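Local coordinates for nigritoxine (Vibrio nigripulchritudo, PDB 5M41), which is a bacterial toxin that acts on crustaceans and insects, at residues T291-A297 / G339-K344; A363-D368 / P439-T443. One frame throughout, in Å; residues are numbered along the deposited sequence.

Interaction 1. Residues T291-A297 / G339-K344; sequences TQLLMSA and GKIVAK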
ATOM      1  N   THR A 291       4.266  16.033   4.556  1.00 72.04           N
ATOM      2  CA  THR A 291       5.663  15.891   4.078  1.00 67.94           C
ATOM      3  C   THR A 291       5.939  14.484   3.503  1.00 62.47           C
ATOM      4  O   THR A 291       5.290  13.532   3.913  1.00 62.16           O
ATOM      5  CB  THR A 291       6.670  16.263   5.184  1.00 70.37           C
ATOM      6  OG1 THR A 291       8.007  16.004   4.734  1.00 72.02           O
ATOM      7  CG2 THR A 291       6.400  15.506   6.449  1.00 66.03           C
ATOM      8  N   GLN A 292       6.856  14.353   2.540  1.00 55.37           N
ATOM      9  CA  GLN A 292       7.022  13.084   1.807  1.00 50.92           C
ATOM     10  C   GLN A 292       8.455  12.854   1.351  1.00 50.98           C
ATOM     11  O   GLN A 292       9.194  13.810   1.193  1.00 49.13           O
ATOM     12  CB  GLN A 292       6.077  13.032   0.603  1.00 47.96           C
ATOM     13  CG  GLN A 292       6.501  13.863  -0.619  1.00 48.60           C
ATOM     14  CD  GLN A 292       5.329  14.062  -1.570  1.00 48.09           C
ATOM     15  OE1 GLN A 292       4.172  14.026  -1.151  1.00 51.43           O
ATOM     16  NE2 GLN A 292       5.616  14.246  -2.839  1.00 47.13           N
ATOM     17  N   LEU A 293       8.842  11.596   1.132  1.00 48.15           N
ATOM     18  CA  LEU A 293      10.168  11.293   0.569  1.00 47.88           C
ATOM     19  C   LEU A 293      10.052  10.494  -0.721  1.00 48.02           C
ATOM     20  O   LEU A 293       9.643   9.330  -0.703  1.00 46.15           O
ATOM     21  CB  LEU A 293      11.058  10.554   1.579  1.00 48.01           C
ATOM     22  CG  LEU A 293      12.477  10.092   1.211  1.00 49.53           C
ATOM     23  CD1 LEU A 293      13.384  11.249   0.781  1.00 52.91           C
ATOM     24  CD2 LEU A 293      13.088   9.370   2.406  1.00 50.87           C
ATOM     25  N   LEU A 294      10.417  11.123  -1.835  1.00 47.35           N
ATOM     26  CA  LEU A 294      10.325  10.491  -3.145  1.00 48.58           C
ATOM     27  C   LEU A 294      11.652   9.822  -3.440  1.00 48.06           C
ATOM     28  O   LEU A 294      12.693  10.452  -3.311  1.00 51.68           O
ATOM     29  CB  LEU A 294      10.016  11.533  -4.237  1.00 51.71           C
ATOM     30  CG  LEU A 294       9.764  10.920  -5.627  1.00 49.77           C
ATOM     31  CD1 LEU A 294       8.652   9.868  -5.606  1.00 47.10           C
ATOM     32  CD2 LEU A 294       9.490  11.984  -6.675  1.00 49.55           C
ATOM     33  N   MET A 295      11.625   8.554  -3.838  1.00 46.42           N
ATOM     34  CA  MET A 295      12.860   7.819  -4.096  1.00 48.35           C
ATOM     35  C   MET A 295      12.731   6.982  -5.357  1.00 50.58           C
ATOM     36  O   MET A 295      11.620   6.738  -5.842  1.00 48.35           O
ATOM     37  CB  MET A 295      13.169   6.887  -2.927  1.00 47.36           C
ATOM     38  CG  MET A 295      13.384   7.589  -1.598  1.00 49.40           C
ATOM     39  SD  MET A 295      13.359   6.437  -0.211  1.00 50.96           S
ATOM     40  CE  MET A 295      11.615   6.130   0.032  1.00 46.36           C
ATOM     41  N   SER A 296      13.866   6.514  -5.862  1.00 50.97           N
ATOM     42  CA  SER A 296      13.887   5.619  -7.005  1.00 54.74           C
ATOM     43  C   SER A 296      13.734   4.185  -6.520  1.00 53.55           C
ATOM     44  O   SER A 296      14.349   3.798  -5.537  1.00 55.06           O
ATOM     45  CB  SER A 296      15.209   5.771  -7.765  1.00 57.66           C
ATOM     46  OG  SER A 296      15.282   4.835  -8.828  1.00 59.96           O
ATOM     47  N   ALA A 297      12.906   3.401  -7.201  1.00 53.78           N
ATOM     48  CA  ALA A 297      12.764   1.984  -6.869  1.00 56.72           C
ATOM     49  C   ALA A 297      13.640   1.098  -7.768  1.00 58.49           C
ATOM     50  O   ALA A 297      13.575  -0.120  -7.685  1.00 58.97           O
ATOM     51  CB  ALA A 297      11.299   1.553  -6.935  1.00 53.33           C
ATOM     52  N   GLY A 339       8.709   4.074 -12.057  1.00 47.48           N
ATOM     53  CA  GLY A 339       9.613   3.281 -11.234  1.00 48.59           C
ATOM     54  C   GLY A 339      10.089   3.972  -9.973  1.00 45.83           C
ATOM     55  O   GLY A 339      11.189   3.701  -9.501  1.00 46.97           O
ATOM     56  N   LYS A 340       9.263   4.860  -9.426  1.00 45.49           N
ATOM     57  CA  LYS A 340       9.577   5.517  -8.162  1.00 46.10           C
ATOM     58  C   LYS A 340       8.703   4.980  -7.027  1.00 45.52           C
ATOM     59  O   LYS A 340       7.719   4.261  -7.282  1.00 45.32           O
ATOM     60  CB  LYS A 340       9.422   7.031  -8.285  1.00 48.54           C
ATOM     61  CG  LYS A 340      10.490   7.691  -9.157  1.00 54.45           C
ATOM     62  CD  LYS A 340      10.092   9.111  -9.538  1.00 59.79           C
ATOM     63  CE  LYS A 340      11.089   9.737 -10.520  1.00 64.74           C
ATOM     64  NZ  LYS A 340      12.462   9.847  -9.939  1.00 67.83           N
ATOM     65  N   ILE A 341       9.086   5.311  -5.792  1.00 43.01           N
ATOM     66  CA  ILE A 341       8.305   5.006  -4.588  1.00 43.45           C
ATOM     67  C   ILE A 341       8.321   6.236  -3.696  1.00 41.91           C
ATOM     68  O   ILE A 341       9.362   6.842  -3.499  1.00 41.76           O
ATOM     69  CB  ILE A 341       8.881   3.820  -3.775  1.00 45.63           C
ATOM     70  CG1 ILE A 341       8.597   2.512  -4.490  1.00 49.60           C
ATOM     71  CG2 ILE A 341       8.196   3.720  -2.408  1.00 45.79           C
ATOM     72  CD1 ILE A 341       9.108   1.288  -3.747  1.00 53.88           C
ATOM     73  N   VAL A 342       7.159   6.614  -3.175  1.00 41.48           N
ATOM     74  CA  VAL A 342       7.096   7.675  -2.183  1.00 41.54           C
ATOM     75  C   VAL A 342       6.863   7.057  -0.796  1.00 40.86           C
ATOM     76  O   VAL A 342       6.033   6.150  -0.646  1.00 39.65           O
ATOM     77  CB  VAL A 342       6.042   8.755  -2.550  1.00 41.73           C
ATOM     78  CG1 VAL A 342       4.626   8.201  -2.512  1.00 41.22           C
ATOM     79  CG2 VAL A 342       6.176   9.989  -1.663  1.00 41.77           C
ATOM     80  N   ALA A 343       7.633   7.507   0.194  1.00 38.52           N
ATOM     81  CA  ALA A 343       7.329   7.208   1.593  1.00 39.59           C
ATOM     82  C   ALA A 343       6.626   8.424   2.162  1.00 40.88           C
ATOM     83  O   ALA A 343       7.037   9.565   1.904  1.00 38.94           O
ATOM     84  CB  ALA A 343       8.593   6.924   2.386  1.00 39.72           C
ATOM     85  N   LYS A 344       5.564   8.173   2.918  1.00 39.60           N
ATOM     86  CA  LYS A 344       4.775   9.221   3.519  1.00 41.59           C
ATOM     87  C   LYS A 344       4.101   8.675   4.765  1.00 41.73           C
ATOM     88  O   LYS A 344       3.527   7.584   4.720  1.00 41.00           O
ATOM     89  CB  LYS A 344       3.708   9.694   2.520  1.00 43.15           C
ATOM     90  CG  LYS A 344       3.009  10.986   2.899  1.00 48.75           C
ATOM     91  CD  LYS A 344       2.417  11.702   1.674  1.00 49.60           C
ATOM     92  CE  LYS A 344       1.880  13.098   2.042  1.00 50.76           C
ATOM     93  NZ  LYS A 344       1.981  14.047   0.871  1.00 56.49           N
TER

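Interaction 2. Residues A363-D368 / P439-T443; sequences AETGVD and PTAQT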
ATOM      1  N   ALA A 363      -2.217  -2.242  -0.866  1.00 38.16           N
ATOM      2  CA  ALA A 363      -3.024  -1.501  -1.798  1.00 38.98           C
ATOM      3  C   ALA A 363      -2.628  -1.955  -3.197  1.00 41.02           C
ATOM      4  O   ALA A 363      -1.650  -2.682  -3.339  1.00 38.96           O
ATOM      5  CB  ALA A 363      -2.769  -0.000  -1.639  1.00 39.92           C
ATOM      6  N   GLU A 364      -3.373  -1.525  -4.225  1.00 42.57           N
ATOM      7  CA  GLU A 364      -2.979  -1.807  -5.608  1.00 45.29           C
ATOM      8  C   GLU A 364      -1.651  -1.098  -5.932  1.00 43.22           C
ATOM      9  O   GLU A 364      -0.922  -1.506  -6.845  1.00 43.66           O
ATOM     10  CB  GLU A 364      -4.068  -1.377  -6.620  1.00 49.55           C
ATOM     11  CG  GLU A 364      -5.457  -2.008  -6.443  1.00 52.85           C
ATOM     12  CD  GLU A 364      -5.556  -3.484  -6.876  1.00 60.30           C
ATOM     13  OE1 GLU A 364      -4.522  -4.132  -7.193  1.00 59.18           O
ATOM     14  OE2 GLU A 364      -6.701  -4.022  -6.905  1.00 65.88           O
ATOM     15  N   THR A 365      -1.348  -0.049  -5.169  1.00 41.13           N
ATOM     16  CA  THR A 365      -0.209   0.819  -5.440  1.00 40.64           C
ATOM     17  C   THR A 365       0.965   0.630  -4.484  1.00 39.68           C
ATOM     18  O   THR A 365       1.991   1.292  -4.633  1.00 41.24           O
ATOM     19  CB  THR A 365      -0.627   2.291  -5.374  1.00 40.57           C
ATOM     20  OG1 THR A 365      -1.291   2.515  -4.131  1.00 40.52           O
ATOM     21  CG2 THR A 365      -1.577   2.668  -6.547  1.00 40.93           C
ATOM     22  N   GLY A 366       0.845  -0.256  -3.500  1.00 38.18           N
ATOM     23  CA  GLY A 366       1.894  -0.340  -2.482  1.00 37.29           C
ATOM     24  C   GLY A 366       1.477  -0.962  -1.163  1.00 36.82           C
ATOM     25  O   GLY A 366       0.484  -1.701  -1.103  1.00 38.02           O
ATOM     26  N   VAL A 367       2.240  -0.675  -0.108  1.00 35.20           N
ATOM     27  CA  VAL A 367       1.923  -1.193   1.214  1.00 34.98           C
ATOM     28  C   VAL A 367       1.937  -0.090   2.260  1.00 35.54           C
ATOM     29  O   VAL A 367       2.644   0.906   2.120  1.00 33.19           O
ATOM     30  CB  VAL A 367       2.865  -2.342   1.675  1.00 36.47           C
ATOM     31  CG1 VAL A 367       2.940  -3.418   0.595  1.00 36.88           C
ATOM     32  CG2 VAL A 367       4.258  -1.809   1.977  1.00 38.12           C
ATOM     33  N   ASP A 368       1.128  -0.275   3.299  1.00 33.62           N
ATOM     34  CA  ASP A 368       1.194   0.583   4.471  1.00 34.66           C
ATOM     35  C   ASP A 368       1.633  -0.264   5.670  1.00 33.52           C
ATOM     36  O   ASP A 368       1.109  -1.352   5.892  1.00 32.93           O
ATOM     37  CB  ASP A 368      -0.178   1.164   4.781  1.00 34.88           C
ATOM     38  CG  ASP A 368      -0.771   1.957   3.614  1.00 41.09           C
ATOM     39  OD1 ASP A 368      -0.054   2.757   2.950  1.00 37.89           O
ATOM     40  OD2 ASP A 368      -1.998   1.803   3.385  1.00 46.07           O
ATOM     41  N   PRO A 439      -8.780   0.882   6.274  1.00 42.06           N
ATOM     42  CA  PRO A 439      -8.527   1.129   4.855  1.00 42.34           C
ATOM     43  C   PRO A 439      -7.109   1.651   4.615  1.00 41.06           C
ATOM     44  O   PRO A 439      -6.481   2.220   5.516  1.00 40.47           O
ATOM     45  CB  PRO A 439      -9.553   2.225   4.487  1.00 44.76           C
ATOM     46  CG  PRO A 439     -10.623   2.100   5.515  1.00 46.67           C
ATOM     47  CD  PRO A 439      -9.935   1.638   6.777  1.00 43.27           C
ATOM     48  N   THR A 440      -6.615   1.453   3.406  1.00 39.97           N
ATOM     49  CA  THR A 440      -5.318   1.979   3.038  1.00 39.51           C
ATOM     50  C   THR A 440      -5.337   3.510   3.016  1.00 40.76           C
ATOM     51  O   THR A 440      -6.367   4.133   2.784  1.00 40.71           O
ATOM     52  CB  THR A 440      -4.835   1.439   1.681  1.00 38.91           C
ATOM     53  OG1 THR A 440      -3.525   1.966   1.417  1.00 37.26           O
ATOM     54  CG2 THR A 440      -5.814   1.823   0.543  1.00 39.34           C
ATOM     55  N   ALA A 441      -4.199   4.106   3.335  1.00 39.29           N
ATOM     56  CA  ALA A 441      -4.051   5.536   3.190  1.00 41.37           C
ATOM     57  C   ALA A 441      -3.835   5.908   1.726  1.00 42.49           C
ATOM     58  O   ALA A 441      -4.009   7.070   1.377  1.00 43.36           O
ATOM     59  CB  ALA A 441      -2.895   6.030   4.025  1.00 39.96           C
ATOM     60  N   GLN A 442      -3.463   4.938   0.878  1.00 40.26           N
ATOM     61  CA  GLN A 442      -3.130   5.217  -0.545  1.00 40.57           C
ATOM     62  C   GLN A 442      -4.393   5.409  -1.393  1.00 42.95           C
ATOM     63  O   GLN A 442      -4.738   4.587  -2.235  1.00 42.62           O
ATOM     64  CB  GLN A 442      -2.216   4.125  -1.099  1.00 38.40           C
ATOM     65  CG  GLN A 442      -0.919   4.069  -0.291  1.00 37.07           C
ATOM     66  CD  GLN A 442       0.085   3.040  -0.762  1.00 37.24           C
ATOM     67  OE1 GLN A 442       0.163   2.706  -1.958  1.00 38.33           O
ATOM     68  NE2 GLN A 442       0.886   2.550   0.169  1.00 34.85           N
ATOM     69  N   THR A 443      -5.111   6.487  -1.106  1.00 44.11           N
ATOM     70  CA  THR A 443      -6.338   6.799  -1.802  1.00 46.92           C
ATOM     71  C   THR A 443      -6.046   7.637  -3.057  1.00 49.76           C
ATOM     72  O   THR A 443      -4.889   8.030  -3.348  1.00 48.06           O
ATOM     73  CB  THR A 443      -7.261   7.634  -0.904  1.00 48.35           C
ATOM     74  OG1 THR A 443      -6.561   8.818  -0.524  1.00 47.03           O
ATOM     75  CG2 THR A 443      -7.696   6.856   0.377  1.00 45.63           C
TER
HETATM   76  O   HOH W   1      -3.893   2.714  -3.890  1.00 32.48           O
HETATM   77  O   HOH W   2      -2.743   2.809   5.798  1.00 36.85           O

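Interaction 1. Residues T291-A297 / G339-K344
The side-chain amide of Q292 presents one face to V342 and its two polar ends to separate partners. Methyl CG2 of V342 sits squarely under that face, 4.2 Å from Q292 CD. At the edge, K344 NZ donates to Q292 OE1 over 3.0 Å in the carbonyl plane, with a C=O...N angle of 157°, while NE2 is spent on the V450 carbonyl of helix 444-457. The amide arrives there because CG of Q292 lies between the backbone N and the carbonyl carbon (chi1 77°) and the chain then runs extended; the lysine is extended as well and meets it from the neighbouring strand.

Beyond this pair the segments form an antiparallel beta ladder. L293 and A343 exchange two backbone bonds (L293 N to A343 O, 2.8 Å), M295 and I341 exchange two more, and A297 N to G339 O, 2.9 Å, extends the series past the strand end. On one face of the sheet M295 CE reaches A343 CB at 3.9 Å, and A297 CB rests 3.8 Å from I341 CG1 beside helix 386-396. On the other, L294 CD1 approaches V342 CB at 4.2 Å and also touches K340 CB.

The ladder therefore rests on main-chain bonds, with small apolar contacts on both faces. Side-chain specificity is concentrated at the Q292 end, where the two partners of the amide fix which end is oxygen, and the nearby ammonium probably polarises the group, making NE2 a stronger donor to V450.

Interaction 2. Residues A363-D368 / P439-T443
A very short bond, 2.5 Å from T440 OG1 to D368 OD2, marks this contact. The hydroxyl lies opposite the backbone N of T440 (chi1 -178°), where it donates to the carboxylate and also accepts from Q442 N at 3.0 Å, closing an ST turn. OD2 accepts a second hydrogen bond, from A441 N, 3.2 Å away and well out of the carboxylate plane, and a water bridges the same two atoms weakly.

The other carboxylate oxygen, OD1, receives Q442 NE2 at 2.9 Å, from the side of the carboxylate plane opposite A441 N, and the hydroxyl of S332. Carboxylate and amide are turned 73° against each other, their side chains running past one another in opposite senses. At its far end the Q442 amide accepts from T365 OG1, 2.6 Å from OE1. A second water donates both to that hydroxyl and to Q442 O, whose residue centres an inverse gamma turn. With bonds at both ends, the amide is fixed in its rotation; G366, with no side chain, lets OE1 of Q442 lie close against the main chain.

The carboxylate and amide thus fasten the 439-443 loop to strand 366-370, which is paired through V367 with L333 of strand 328-336. F447 of helix 444-457 lies against T365 and Q442, and T443 caps the start of that same helix.

Overall arrangement
Both segments of interaction 1 precede those of interaction 2 in the sequence, yet the two contacts belong to one antiparallel sheet. Their centres lie 14 Å apart and their nearest atoms about 6 Å. Strand 328-336 lies between them, pairing on one side with strand 340-348 of interaction 1 and on the other with strand 366-370 of interaction 2; its residue S332 bonds to both K344 and D368. Helix 444-457 forms a second connection: it begins directly after the loop of interaction 2 and runs on to pack against the side chains of interaction 1. Strand pairing in one and loop docking in the other thus bring this helix and the sheet together in the central part of the toxin.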